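Local coordinates for DisA protein (Sorangium cellulosum, PDB 6CCA) that probably transfers methyl groups from S-adenosylmethionine to a carbon of the growing polyketide in disorazol assembly, as a gem-dimethylating methyltransferase domain, at residues A[225-239]-A[251-264]. Residues are numbered along the deposited sequence; the frame is centred on the assembly and turned at random.
Sequences KITILEVGAGTGGTT and RHLEYFYTDISHAF
Strands 226-231 and 253-257 pair in parallel as the first beta-alpha-beta unit of a class I methyltransferase fold. The sequence EVGAGTGG, 230-237, starts on the end of the strand and runs on into the glycine-rich loop. It matches motif I, which in relatives binds S-adenosylmethionine. I226, I228 and E230 N donate to H252, E254 and F256 O, and E254 and F256 N donate back to I226 and I228 O. T258 OG1 then donates to E230 O (2.7 Å).

With CG anti to the backbone N (chi1 -178°) and the chain extended, E230 brings OE1 to Y255 OH (2.6 Å). T239 OG1 donates to OE1 from the opposite face of the carboxylate. These two bonds hold the buried acid, its plane 89° from the Y255 ring.

Loop 232-237 is held by the second segment. A233 CB sits over the Y257 ring, 3.7 Å from its centroid. Y257 OH donates to G234 O (3.0 Å), while D259 OD1 accepts from G234 N (2.9 Å). T235 CG2 lies over one face of the F264 ring, toward its rim.

T227 OG1 donates to E254 OE1 (2.9 Å), and R299 forms a salt bridge with E254 OE2. Strand 300-306 flanks 226-231, strand 279-281 flanks 253-257, and helix 239-246 packs on L253 and Y255.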
ATOM      1  N   LYS A 225      15.044  25.324  -8.323  1.00 30.51           N
ATOM      2  CA  LYS A 225      14.182  24.566  -7.400  1.00 30.95           C
ATOM      3  C   LYS A 225      14.440  23.076  -7.370  1.00 26.02           C
ATOM      4  O   LYS A 225      14.962  22.513  -8.325  1.00 26.28           O
ATOM      5  CB  LYS A 225      12.729  24.827  -7.732  1.00 33.77           C
ATOM      6  CG  LYS A 225      12.406  26.317  -7.490  1.00 34.85           C
ATOM      7  CD  LYS A 225      10.957  26.580  -7.496  1.00 38.45           C
ATOM      8  CE  LYS A 225      10.757  28.070  -7.185  1.00 42.61           C
ATOM      9  NZ  LYS A 225       9.593  28.483  -7.996  1.00 42.95           N
ATOM     10  N   ILE A 226      14.011  22.469  -6.266  1.00 21.98           N
ATOM     11  CA  ILE A 226      13.930  21.036  -6.116  1.00 20.25           C
ATOM     12  C   ILE A 226      12.472  20.668  -6.442  1.00 17.88           C
ATOM     13  O   ILE A 226      11.564  21.394  -5.980  1.00 19.71           O
ATOM     14  CB  ILE A 226      14.204  20.598  -4.671  1.00 21.66           C
ATOM     15  CG1 ILE A 226      15.656  20.886  -4.226  1.00 24.51           C
ATOM     16  CG2 ILE A 226      13.932  19.112  -4.538  1.00 23.17           C
ATOM     17  CD1 ILE A 226      16.666  20.124  -5.019  1.00 30.02           C
ATOM     18  N   THR A 227      12.298  19.628  -7.272  1.00 16.61           N
ATOM     19  CA  THR A 227      10.985  19.245  -7.789  1.00 17.74           C
ATOM     20  C   THR A 227      10.645  17.841  -7.351  1.00 17.79           C
ATOM     21  O   THR A 227      11.377  16.901  -7.662  1.00 17.01           O
ATOM     22  CB  THR A 227      10.962  19.320  -9.326  1.00 20.75           C
ATOM     23  OG1 THR A 227      11.427  20.598  -9.721  1.00 21.12           O
ATOM     24  CG2 THR A 227       9.556  19.189  -9.864  1.00 21.75           C
ATOM     25  N   ILE A 228       9.520  17.699  -6.644  1.00 16.65           N
ATOM     26  CA  ILE A 228       9.125  16.389  -6.123  1.00 15.49           C
ATOM     27  C   ILE A 228       7.825  16.013  -6.785  1.00 15.70           C
ATOM     28  O   ILE A 228       6.962  16.870  -6.951  1.00 17.85           O
ATOM     29  CB  ILE A 228       8.943  16.507  -4.623  1.00 17.27           C
ATOM     30  CG1 ILE A 228      10.242  16.984  -3.984  1.00 20.01           C
ATOM     31  CG2 ILE A 228       8.341  15.230  -4.037  1.00 17.44           C
ATOM     32  CD1 ILE A 228      10.139  17.241  -2.482  1.00 21.68           C
ATOM     33  N   LEU A 229       7.719  14.785  -7.233  1.00 15.77           N
ATOM     34  CA  LEU A 229       6.476  14.254  -7.793  1.00 14.85           C
ATOM     35  C   LEU A 229       5.877  13.266  -6.822  1.00 16.01           C
ATOM     36  O   LEU A 229       6.549  12.338  -6.446  1.00 15.12           O
ATOM     37  CB  LEU A 229       6.779  13.579  -9.108  1.00 16.98           C
ATOM     38  CG  LEU A 229       5.713  12.648  -9.704  1.00 17.60           C
ATOM     39  CD1 LEU A 229       4.588  13.549 -10.154  1.00 17.98           C
ATOM     40  CD2 LEU A 229       6.268  11.875 -10.875  1.00 20.75           C
ATOM     41  N   GLU A 230       4.608  13.427  -6.469  1.00 14.07           N
ATOM     42  CA  GLU A 230       3.878  12.387  -5.825  1.00 14.33           C
ATOM     43  C   GLU A 230       2.948  11.717  -6.817  1.00 16.39           C
ATOM     44  O   GLU A 230       2.120  12.362  -7.450  1.00 15.89           O
ATOM     45  CB  GLU A 230       3.062  12.872  -4.639  1.00 15.00           C
ATOM     46  CG  GLU A 230       2.344  11.739  -3.945  1.00 16.22           C
ATOM     47  CD  GLU A 230       1.663  12.117  -2.618  1.00 19.64           C
ATOM     48  OE1 GLU A 230       1.522  13.337  -2.319  1.00 18.20           O
ATOM     49  OE2 GLU A 230       1.220  11.129  -1.947  1.00 17.53           O
ATOM     50  N   VAL A 231       3.087  10.405  -6.934  1.00 17.48           N
ATOM     51  CA  VAL A 231       2.170   9.631  -7.757  1.00 18.66           C
ATOM     52  C   VAL A 231       1.056   9.059  -6.945  1.00 18.01           C
ATOM     53  O   VAL A 231       1.232   8.726  -5.765  1.00 17.92           O
ATOM     54  CB  VAL A 231       2.907   8.523  -8.532  1.00 22.63           C
ATOM     55  CG1 VAL A 231       3.864   9.177  -9.543  1.00 23.49           C
ATOM     56  CG2 VAL A 231       3.687   7.652  -7.644  1.00 23.27           C
ATOM     57  N   GLY A 232      -0.112   8.873  -7.564  1.00 18.44           N
ATOM     58  CA  GLY A 232      -1.197   8.315  -6.771  1.00 20.06           C
ATOM     59  C   GLY A 232      -1.548   9.039  -5.501  1.00 18.90           C
ATOM     60  O   GLY A 232      -1.936   8.409  -4.528  1.00 23.14           O
ATOM     61  N   ALA A 233      -1.524  10.365  -5.506  1.00 18.09           N
ATOM     62  CA  ALA A 233      -1.871  11.154  -4.320  1.00 18.62           C
ATOM     63  C   ALA A 233      -3.335  10.989  -3.852  1.00 22.37           C
ATOM     64  O   ALA A 233      -3.650  11.338  -2.692  1.00 23.35           O
ATOM     65  CB  ALA A 233      -1.545  12.616  -4.524  1.00 18.82           C
ATOM     66  N   GLY A 234      -4.207  10.538  -4.757  1.00 25.16           N
ATOM     67  CA  GLY A 234      -5.578  10.139  -4.364  1.00 27.02           C
ATOM     68  C   GLY A 234      -6.256  11.367  -3.913  1.00 27.90           C
ATOM     69  O   GLY A 234      -6.092  12.405  -4.542  1.00 28.85           O
ATOM     70  N   THR A 235      -6.977  11.280  -2.800  1.00 29.08           N
ATOM     71  CA  THR A 235      -7.634  12.444  -2.201  1.00 31.00           C
ATOM     72  C   THR A 235      -6.730  13.201  -1.218  1.00 34.11           C
ATOM     73  O   THR A 235      -7.185  14.130  -0.549  1.00 30.99           O
ATOM     74  CB  THR A 235      -8.923  11.999  -1.475  1.00 38.98           C
ATOM     75  OG1 THR A 235      -8.557  11.195  -0.348  1.00 43.37           O
ATOM     76  CG2 THR A 235      -9.811  11.182  -2.438  1.00 41.82           C
ATOM     77  N   GLY A 236      -5.437  12.830  -1.145  1.00 27.03           N
ATOM     78  CA  GLY A 236      -4.479  13.665  -0.476  1.00 24.74           C
ATOM     79  C   GLY A 236      -4.446  13.526   1.044  1.00 25.59           C
ATOM     80  O   GLY A 236      -3.935  14.419   1.743  1.00 23.62           O
ATOM     81  N   GLY A 237      -4.980  12.419   1.565  1.00 26.44           N
ATOM     82  CA  GLY A 237      -5.033  12.198   3.027  1.00 26.93           C
ATOM     83  C   GLY A 237      -3.648  12.297   3.685  1.00 24.45           C
ATOM     84  O   GLY A 237      -3.423  13.099   4.616  1.00 28.95           O
ATOM     85  N   THR A 238      -2.700  11.531   3.166  1.00 23.00           N
ATOM     86  CA  THR A 238      -1.333  11.613   3.694  1.00 21.40           C
ATOM     87  C   THR A 238      -0.524  12.811   3.133  1.00 22.59           C
ATOM     88  O   THR A 238       0.459  13.308   3.753  1.00 23.07           O
ATOM     89  CB  THR A 238      -0.595  10.333   3.412  1.00 21.14           C
ATOM     90  OG1 THR A 238      -0.710   9.998   2.027  1.00 19.07           O
ATOM     91  CG2 THR A 238      -1.184   9.207   4.247  1.00 23.06           C
ATOM     92  N   THR A 239      -0.994  13.360   2.008  1.00 20.77           N
ATOM     93  CA  THR A 239      -0.297  14.470   1.368  1.00 18.14           C
ATOM     94  C   THR A 239      -0.363  15.728   2.193  1.00 15.99           C
ATOM     95  O   THR A 239       0.598  16.544   2.254  1.00 17.55           O
ATOM     96  CB  THR A 239      -0.843  14.659  -0.074  1.00 18.36           C
ATOM     97  OG1 THR A 239      -0.697  13.414  -0.794  1.00 17.81           O
ATOM     98  CG2 THR A 239      -0.119  15.791  -0.711  1.00 19.88           C
ATOM     99  N   ARG A 251      10.178  28.315  -1.055  1.00 28.84           N
ATOM    100  CA  ARG A 251      10.836  29.157  -2.074  1.00 38.68           C
ATOM    101  C   ARG A 251      11.764  28.408  -3.018  1.00 36.13           C
ATOM    102  O   ARG A 251      11.996  28.854  -4.161  1.00 34.21           O
ATOM    103  CB  ARG A 251      11.502  30.379  -1.423  1.00 45.99           C
ATOM    104  CG  ARG A 251      12.991  30.311  -1.126  1.00 58.28           C
ATOM    105  CD  ARG A 251      13.383  31.530  -0.277  1.00 66.95           C
ATOM    106  NE  ARG A 251      14.572  31.264   0.536  1.00 81.23           N
ATOM    107  CZ  ARG A 251      14.614  30.454   1.602  1.00 78.63           C
ATOM    108  NH1 ARG A 251      13.535  29.800   2.016  1.00 74.72           N
ATOM    109  NH2 ARG A 251      15.759  30.286   2.257  1.00 82.70           N
ATOM    110  N   HIS A 252      12.270  27.255  -2.601  1.00 33.33           N
ATOM    111  CA  HIS A 252      13.018  26.429  -3.567  1.00 37.19           C
ATOM    112  C   HIS A 252      12.387  25.072  -3.883  1.00 27.88           C
ATOM    113  O   HIS A 252      13.068  24.146  -4.250  1.00 29.49           O
ATOM    114  CB  HIS A 252      14.469  26.277  -3.167  1.00 42.18           C
ATOM    115  CG  HIS A 252      14.719  26.587  -1.742  1.00 49.13           C
ATOM    116  ND1 HIS A 252      14.306  25.757  -0.727  1.00 54.99           N
ATOM    117  CD2 HIS A 252      15.343  27.636  -1.155  1.00 53.42           C
ATOM    118  CE1 HIS A 252      14.642  26.293   0.433  1.00 55.33           C
ATOM    119  NE2 HIS A 252      15.280  27.428   0.200  1.00 54.75           N
ATOM    120  N   LEU A 253      11.084  24.995  -3.804  1.00 26.43           N
ATOM    121  CA  LEU A 253      10.397  23.746  -4.026  1.00 26.12           C
ATOM    122  C   LEU A 253       9.276  23.878  -5.049  1.00 24.39           C
ATOM    123  O   LEU A 253       8.524  24.873  -5.055  1.00 22.92           O
ATOM    124  CB  LEU A 253       9.901  23.270  -2.654  1.00 29.57           C
ATOM    125  CG  LEU A 253       9.007  22.053  -2.609  1.00 32.48           C
ATOM    126  CD1 LEU A 253       9.837  20.848  -2.984  1.00 33.77           C
ATOM    127  CD2 LEU A 253       8.471  21.932  -1.205  1.00 31.59           C
ATOM    128  N   GLU A 254       9.168  22.885  -5.934  1.00 21.55           N
ATOM    129  CA  GLU A 254       7.926  22.618  -6.648  1.00 22.31           C
ATOM    130  C   GLU A 254       7.447  21.178  -6.342  1.00 22.01           C
ATOM    131  O   GLU A 254       8.221  20.225  -6.483  1.00 18.44           O
ATOM    132  CB  GLU A 254       8.098  22.715  -8.128  1.00 25.49           C
ATOM    133  CG  GLU A 254       8.790  23.909  -8.678  1.00 33.03           C
ATOM    134  CD  GLU A 254       9.056  23.662 -10.137  1.00 40.06           C
ATOM    135  OE1 GLU A 254      10.160  23.104 -10.516  1.00 38.40           O
ATOM    136  OE2 GLU A 254       8.055  23.858 -10.836  1.00 39.40           O
ATOM    137  N   TYR A 255       6.177  21.012  -5.991  1.00 18.36           N
ATOM    138  CA  TYR A 255       5.637  19.726  -5.689  1.00 16.54           C
ATOM    139  C   TYR A 255       4.469  19.417  -6.657  1.00 17.88           C
ATOM    140  O   TYR A 255       3.558  20.217  -6.828  1.00 19.24           O
ATOM    141  CB  TYR A 255       5.179  19.735  -4.259  1.00 16.29           C
ATOM    142  CG  TYR A 255       4.749  18.424  -3.662  1.00 14.72           C
ATOM    143  CD1 TYR A 255       3.505  17.851  -3.930  1.00 14.68           C
ATOM    144  CD2 TYR A 255       5.580  17.772  -2.746  1.00 15.31           C
ATOM    145  CE1 TYR A 255       3.112  16.640  -3.342  1.00 15.08           C
ATOM    146  CE2 TYR A 255       5.231  16.566  -2.166  1.00 13.69           C
ATOM    147  CZ  TYR A 255       3.990  15.996  -2.440  1.00 14.43           C
ATOM    148  OH  TYR A 255       3.675  14.785  -1.821  1.00 16.98           O
ATOM    149  N   PHE A 256       4.564  18.301  -7.358  1.00 15.47           N
ATOM    150  CA  PHE A 256       3.525  17.862  -8.249  1.00 16.09           C
ATOM    151  C   PHE A 256       2.634  16.821  -7.556  1.00 17.02           C
ATOM    152  O   PHE A 256       3.034  15.674  -7.261  1.00 18.46           O
ATOM    153  CB  PHE A 256       4.121  17.298  -9.518  1.00 16.13           C
ATOM    154  CG  PHE A 256       4.553  18.348 -10.510  1.00 17.34           C
ATOM    155  CD1 PHE A 256       5.668  19.149 -10.254  1.00 19.19           C
ATOM    156  CD2 PHE A 256       3.827  18.554 -11.673  1.00 18.86           C
ATOM    157  CE1 PHE A 256       6.054  20.155 -11.153  1.00 22.06           C
ATOM    158  CE2 PHE A 256       4.228  19.540 -12.604  1.00 20.55           C
ATOM    159  CZ  PHE A 256       5.294  20.363 -12.309  1.00 21.45           C
ATOM    160  N   TYR A 257       1.399  17.251  -7.287  1.00 16.43           N
ATOM    161  CA  TYR A 257       0.319  16.414  -6.784  1.00 15.21           C
ATOM    162  C   TYR A 257      -0.397  15.751  -7.981  1.00 15.98           C
ATOM    163  O   TYR A 257      -1.032  16.452  -8.780  1.00 16.25           O
ATOM    164  CB  TYR A 257      -0.628  17.313  -5.966  1.00 15.54           C
ATOM    165  CG  TYR A 257      -1.810  16.640  -5.294  1.00 14.35           C
ATOM    166  CD1 TYR A 257      -2.784  15.988  -5.991  1.00 16.19           C
ATOM    167  CD2 TYR A 257      -1.957  16.698  -3.932  1.00 16.93           C
ATOM    168  CE1 TYR A 257      -3.883  15.405  -5.341  1.00 16.05           C
ATOM    169  CE2 TYR A 257      -3.062  16.164  -3.311  1.00 15.64           C
ATOM    170  CZ  TYR A 257      -4.012  15.529  -4.032  1.00 16.22           C
ATOM    171  OH  TYR A 257      -5.070  14.963  -3.327  1.00 19.68           O
ATOM    172  N   THR A 258      -0.232  14.447  -8.148  1.00 14.79           N
ATOM    173  CA  THR A 258      -0.727  13.759  -9.325  1.00 15.65           C
ATOM    174  C   THR A 258      -1.454  12.527  -8.942  1.00 19.04           C
ATOM    175  O   THR A 258      -1.257  11.997  -7.828  1.00 17.00           O
ATOM    176  CB  THR A 258       0.380  13.381 -10.363  1.00 17.54           C
ATOM    177  OG1 THR A 258       1.044  12.210  -9.960  1.00 16.77           O
ATOM    178  CG2 THR A 258       1.333  14.491 -10.581  1.00 16.57           C
ATOM    179  N   ASP A 259      -2.409  12.126  -9.825  1.00 18.51           N
ATOM    180  CA  ASP A 259      -3.164  10.901  -9.666  1.00 18.35           C
ATOM    181  C   ASP A 259      -3.678  10.517 -11.031  1.00 19.07           C
ATOM    182  O   ASP A 259      -3.793  11.361 -11.919  1.00 19.48           O
ATOM    183  CB  ASP A 259      -4.379  11.127  -8.749  1.00 18.45           C
ATOM    184  CG  ASP A 259      -4.986   9.820  -8.285  1.00 19.68           C
ATOM    185  OD1 ASP A 259      -4.450   9.268  -7.303  1.00 20.32           O
ATOM    186  OD2 ASP A 259      -5.990   9.356  -8.903  1.00 20.23           O
ATOM    187  N   ILE A 260      -3.958   9.235 -11.205  1.00 20.82           N
ATOM    188  CA  ILE A 260      -4.597   8.819 -12.436  1.00 22.73           C
ATOM    189  C   ILE A 260      -5.947   9.548 -12.667  1.00 23.82           C
ATOM    190  O   ILE A 260      -6.302   9.871 -13.795  1.00 24.61           O
ATOM    191  CB  ILE A 260      -4.758   7.294 -12.472  1.00 25.09           C
ATOM    192  CG1 ILE A 260      -5.209   6.819 -13.852  1.00 29.80           C
ATOM    193  CG2 ILE A 260      -5.701   6.761 -11.404  1.00 26.13           C
ATOM    194  CD1 ILE A 260      -4.816   5.331 -14.088  1.00 33.52           C
ATOM    195  N   SER A 261      -6.670   9.777 -11.575  1.00 21.08           N
ATOM    196  CA  SER A 261      -7.964  10.491 -11.623  1.00 22.24           C
ATOM    197  C   SER A 261      -7.842  11.984 -11.726  1.00 22.09           C
ATOM    198  O   SER A 261      -7.337  12.665 -10.832  1.00 21.03           O
ATOM    199  CB  SER A 261      -8.820  10.135 -10.396  1.00 26.17           C
ATOM    200  OG  SER A 261      -9.950  10.983 -10.259  1.00 26.17           O
ATOM    201  N   HIS A 262      -8.380  12.502 -12.804  1.00 21.52           N
ATOM    202  CA  HIS A 262      -8.490  13.917 -12.988  1.00 25.12           C
ATOM    203  C   HIS A 262      -9.356  14.558 -11.912  1.00 24.78           C
ATOM    204  O   HIS A 262      -9.002  15.585 -11.394  1.00 23.91           O
ATOM    205  CB  HIS A 262      -8.965  14.183 -14.424  1.00 29.33           C
ATOM    206  CG  HIS A 262      -9.040  15.615 -14.764  1.00 33.02           C
ATOM    207  ND1 HIS A 262     -10.201  16.333 -14.605  1.00 38.54           N
ATOM    208  CD2 HIS A 262      -8.114  16.484 -15.238  1.00 39.01           C
ATOM    209  CE1 HIS A 262      -9.978  17.595 -14.932  1.00 37.44           C
ATOM    210  NE2 HIS A 262      -8.730  17.705 -15.348  1.00 40.22           N
ATOM    211  N   ALA A 263     -10.461  13.910 -11.523  1.00 23.66           N
ATOM    212  CA  ALA A 263     -11.282  14.370 -10.431  1.00 24.90           C
ATOM    213  C   ALA A 263     -10.513  14.515  -9.117  1.00 24.63           C
ATOM    214  O   ALA A 263     -10.683  15.506  -8.397  1.00 21.88           O
ATOM    215  CB  ALA A 263     -12.462  13.420 -10.199  1.00 27.70           C
ATOM    216  N   PHE A 264      -9.751  13.476  -8.759  1.00 20.86           N
ATOM    217  CA  PHE A 264      -8.949  13.544  -7.561  1.00 21.44           C
ATOM    218  C   PHE A 264      -7.929  14.684  -7.598  1.00 18.68           C
ATOM    219  O   PHE A 264      -7.730  15.332  -6.601  1.00 18.38           O
ATOM    220  CB  PHE A 264      -8.258  12.215  -7.250  1.00 21.64           C
ATOM    221  CG  PHE A 264      -9.178  11.110  -6.806  1.00 24.50           C
ATOM    222  CD1 PHE A 264     -10.507  11.337  -6.415  1.00 31.28           C
ATOM    223  CD2 PHE A 264      -8.713   9.840  -6.776  1.00 27.51           C
ATOM    224  CE1 PHE A 264     -11.314  10.285  -5.993  1.00 32.42           C
ATOM    225  CE2 PHE A 264      -9.493   8.778  -6.360  1.00 29.45           C
ATOM    226  CZ  PHE A 264     -10.804   9.001  -5.975  1.00 34.31           C
TER
HETATM  227  O   HOH W   1       7.604  26.857  -6.377  1.00 35.67           O
HETATM  228  O   HOH W   2      -0.104   9.718 -10.347  1.00 19.69           O